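Local coordinates for proteasome assembly chaperone family protein (Pyrococcus furiosus, PDB 3VR0) that probably binds the archaeal proteasome and acts as its activator, although it is a homolog of proteasome assembly chaperones, at residues C[98-103]-C[134-139]. Numbering follows the deposited sequence.
Sequences EHRDLI and GTREII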
ATOM      1  N   GLU C  98      -6.330  39.321 -26.036  1.00 45.73           N
ATOM      2  CA  GLU C  98      -5.889  38.328 -27.007  1.00 46.11           C
ATOM      3  C   GLU C  98      -4.971  37.219 -26.413  1.00 44.16           C
ATOM      4  O   GLU C  98      -4.471  36.358 -27.138  1.00 44.30           O
ATOM      5  CB  GLU C  98      -5.210  39.040 -28.208  1.00 47.42           C
ATOM      6  CG  GLU C  98      -6.137  40.069 -28.985  1.00 51.49           C
ATOM      7  CD  GLU C  98      -6.304  41.431 -28.267  1.00 56.46           C
ATOM      8  OE1 GLU C  98      -5.279  42.114 -27.971  1.00 57.82           O
ATOM      9  OE2 GLU C  98      -7.475  41.821 -28.013  1.00 59.68           O
ATOM     10  N   HIS C  99      -4.713  37.263 -25.110  1.00 41.73           N
ATOM     11  CA  HIS C  99      -3.942  36.202 -24.457  1.00 39.15           C
ATOM     12  C   HIS C  99      -4.674  35.725 -23.237  1.00 36.79           C
ATOM     13  O   HIS C  99      -5.335  36.509 -22.550  1.00 36.38           O
ATOM     14  CB  HIS C  99      -2.550  36.685 -24.120  1.00 39.88           C
ATOM     15  CG  HIS C  99      -1.770  37.082 -25.331  1.00 44.10           C
ATOM     16  ND1 HIS C  99      -2.033  38.240 -26.034  1.00 47.05           N
ATOM     17  CD2 HIS C  99      -0.786  36.445 -26.011  1.00 46.55           C
ATOM     18  CE1 HIS C  99      -1.219  38.317 -27.069  1.00 47.73           C
ATOM     19  NE2 HIS C  99      -0.455  37.241 -27.081  1.00 47.99           N
ATOM     20  N   ARG C 100      -4.602  34.425 -22.975  1.00 33.91           N
ATOM     21  CA  ARG C 100      -5.365  33.853 -21.852  1.00 30.56           C
ATOM     22  C   ARG C 100      -4.570  34.065 -20.590  1.00 27.85           C
ATOM     23  O   ARG C 100      -3.356  34.117 -20.638  1.00 27.36           O
ATOM     24  CB  ARG C 100      -5.701  32.370 -22.091  1.00 31.74           C
ATOM     25  CG  ARG C 100      -6.634  32.146 -23.305  1.00 30.69           C
ATOM     26  CD  ARG C 100      -8.092  32.245 -22.957  1.00 33.01           C
ATOM     27  NE  ARG C 100      -8.531  31.099 -22.159  1.00 35.66           N
ATOM     28  CZ  ARG C 100      -8.753  29.867 -22.633  1.00 35.19           C
ATOM     29  NH1 ARG C 100      -8.599  29.563 -23.931  1.00 32.18           N
ATOM     30  NH2 ARG C 100      -9.149  28.922 -21.799  1.00 33.74           N
ATOM     31  N   ASP C 101      -5.254  34.311 -19.491  1.00 24.64           N
ATOM     32  CA  ASP C 101      -4.670  34.123 -18.174  1.00 23.39           C
ATOM     33  C   ASP C 101      -4.152  32.640 -17.979  1.00 23.25           C
ATOM     34  O   ASP C 101      -4.712  31.683 -18.591  1.00 19.68           O
ATOM     35  CB  ASP C 101      -5.749  34.374 -17.133  1.00 22.88           C
ATOM     36  CG  ASP C 101      -6.261  35.849 -17.119  1.00 25.07           C
ATOM     37  OD1 ASP C 101      -5.573  36.767 -17.647  1.00 27.51           O
ATOM     38  OD2 ASP C 101      -7.371  36.050 -16.596  1.00 24.81           O
ATOM     39  N   LEU C 102      -3.138  32.478 -17.102  1.00 21.83           N
ATOM     40  CA  LEU C 102      -2.535  31.166 -16.827  1.00 22.59           C
ATOM     41  C   LEU C 102      -2.526  30.841 -15.358  1.00 23.28           C
ATOM     42  O   LEU C 102      -2.343  31.739 -14.521  1.00 24.11           O
ATOM     43  CB  LEU C 102      -1.097  31.052 -17.351  1.00 21.04           C
ATOM     44  CG  LEU C 102      -0.996  31.433 -18.850  1.00 23.32           C
ATOM     45  CD1 LEU C 102       0.443  31.520 -19.316  1.00 23.05           C
ATOM     46  CD2 LEU C 102      -1.838  30.463 -19.716  1.00 22.82           C
ATOM     47  N   ILE C 103      -2.713  29.543 -15.073  1.00 22.41           N
ATOM     48  CA  ILE C 103      -2.260  28.928 -13.819  1.00 21.38           C
ATOM     49  C   ILE C 103      -1.213  27.858 -14.189  1.00 21.57           C
ATOM     50  O   ILE C 103      -1.454  27.002 -15.084  1.00 21.46           O
ATOM     51  CB  ILE C 103      -3.445  28.242 -13.066  1.00 21.85           C
ATOM     52  CG1 ILE C 103      -4.561  29.253 -12.791  1.00 20.04           C
ATOM     53  CG2 ILE C 103      -2.951  27.490 -11.730  1.00 17.51           C
ATOM     54  CD1 ILE C 103      -5.786  28.655 -12.135  1.00 18.04           C
ATOM     55  N   GLY C 134     -12.667  29.043 -12.891  1.00 25.16           N
ATOM     56  CA  GLY C 134     -13.261  28.898 -14.195  1.00 23.37           C
ATOM     57  C   GLY C 134     -12.405  28.149 -15.208  1.00 22.97           C
ATOM     58  O   GLY C 134     -12.717  28.208 -16.380  1.00 24.48           O
ATOM     59  N   THR C 135     -11.313  27.496 -14.806  1.00 21.76           N
ATOM     60  CA  THR C 135     -10.468  26.711 -15.743  1.00 21.49           C
ATOM     61  C   THR C 135     -11.223  25.584 -16.439  1.00 22.33           C
ATOM     62  O   THR C 135     -11.949  24.810 -15.779  1.00 21.55           O
ATOM     63  CB  THR C 135      -9.300  26.054 -15.027  1.00 22.30           C
ATOM     64  OG1 THR C 135      -8.632  27.043 -14.245  1.00 21.54           O
ATOM     65  CG2 THR C 135      -8.308  25.409 -16.036  1.00 18.72           C
ATOM     66  N   ARG C 136     -11.074  25.523 -17.765  1.00 22.14           N
ATOM     67  CA  ARG C 136     -11.696  24.476 -18.588  1.00 22.96           C
ATOM     68  C   ARG C 136     -10.617  23.723 -19.317  1.00 22.29           C
ATOM     69  O   ARG C 136     -10.801  22.579 -19.666  1.00 22.11           O
ATOM     70  CB  ARG C 136     -12.667  25.077 -19.647  1.00 23.89           C
ATOM     71  CG  ARG C 136     -13.876  25.883 -19.027  1.00 27.18           C
ATOM     72  CD  ARG C 136     -14.649  26.721 -20.098  1.00 29.78           C
ATOM     73  NE  ARG C 136     -13.718  27.595 -20.840  1.00 29.99           N
ATOM     74  CZ  ARG C 136     -13.564  27.580 -22.166  1.00 31.45           C
ATOM     75  NH1 ARG C 136     -14.346  26.780 -22.917  1.00 30.80           N
ATOM     76  NH2 ARG C 136     -12.650  28.375 -22.735  1.00 27.72           N
ATOM     77  N   GLU C 137      -9.493  24.398 -19.567  1.00 22.52           N
ATOM     78  CA  GLU C 137      -8.546  23.984 -20.577  1.00 22.23           C
ATOM     79  C   GLU C 137      -7.193  23.732 -19.910  1.00 21.45           C
ATOM     80  O   GLU C 137      -6.748  24.532 -19.076  1.00 21.65           O
ATOM     81  CB  GLU C 137      -8.380  25.074 -21.653  1.00 22.04           C
ATOM     82  CG  GLU C 137      -7.608  24.549 -22.896  1.00 24.49           C
ATOM     83  CD  GLU C 137      -7.538  25.570 -24.081  1.00 26.89           C
ATOM     84  OE1 GLU C 137      -8.306  26.543 -24.060  1.00 28.35           O
ATOM     85  OE2 GLU C 137      -6.677  25.407 -24.983  1.00 28.54           O
ATOM     86  N   ILE C 138      -6.547  22.633 -20.296  1.00 20.46           N
ATOM     87  CA  ILE C 138      -5.347  22.151 -19.612  1.00 20.75           C
ATOM     88  C   ILE C 138      -4.259  21.869 -20.611  1.00 21.14           C
ATOM     89  O   ILE C 138      -4.528  21.250 -21.610  1.00 22.06           O
ATOM     90  CB  ILE C 138      -5.663  20.839 -18.876  1.00 19.27           C
ATOM     91  CG1 ILE C 138      -6.744  21.046 -17.833  1.00 22.20           C
ATOM     92  CG2 ILE C 138      -4.447  20.273 -18.177  1.00 20.59           C
ATOM     93  CD1 ILE C 138      -7.526  19.712 -17.423  1.00 18.09           C
ATOM     94  N   ILE C 139      -3.018  22.256 -20.327  1.00 22.28           N
ATOM     95  CA  ILE C 139      -1.922  21.845 -21.174  1.00 22.39           C
ATOM     96  C   ILE C 139      -0.914  21.155 -20.269  1.00 23.46           C
ATOM     97  O   ILE C 139      -0.487  21.740 -19.295  1.00 22.96           O
ATOM     98  CB  ILE C 139      -1.257  23.091 -21.841  1.00 23.70           C
ATOM     99  CG1 ILE C 139      -2.270  23.821 -22.759  1.00 24.31           C
ATOM    100  CG2 ILE C 139      -0.054  22.650 -22.638  1.00 23.10           C
ATOM    101  CD1 ILE C 139      -1.633  25.088 -23.456  1.00 26.93           C
TER
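Ile103 and Thr135 mark the nearest approach of the two backbones, with CA atoms 8.7 Å apart, because strand 34-37 runs between strands 102-107 and 137-145 in the central mixed sheet and exchanges backbone hydrogen bonds with Asp101 and Ile103. Contact across this gap is therefore left to side chains, and Arg100 makes the largest share of it. Its chain, bent at chi2 and chi3 and touching Ile34, brings the guanidinium to Glu137, whose own chain is extended and meets it at about a right angle. NH1 of Arg100 forms a salt bridge with OE1 of Glu137 at 3.0 Å, arriving on the syn side of the carboxylate but 28° out of its plane; NH2 of Arg100 adds a weak second bond to the same OE1 at 3.4 Å. The two planes stand 53° apart, so this is not the flat, two-oxygen pairing of an arginine with a carboxylate; OE2 of Glu137 is instead bound by Tyr168, while Arg100 NE bonds to the carbonyl of Asp32. Arg136 brings its NH2 within 3.7 Å of Arg100 NH2, a like-charge proximity probably eased by Glu137 and by the salt bridge of Arg136 with Asp32. Deeper in, CD1 of Ile103 rests 3.9 Å from Thr135 OG1, a hydroxyl already hydrogen-bonded to the carbonyl of Val130. A leucine in place of Arg100 would probably leave OE1 of the buried Glu137 without its cationic mate and the Asp32 carbonyl without this donor. The chemistry implies that two salt bridges, Arg100 with Glu137 and Arg136 with Asp32, probably help to join the start of strand 137-145 and the loop leading into strand 102-107, across the strand between them.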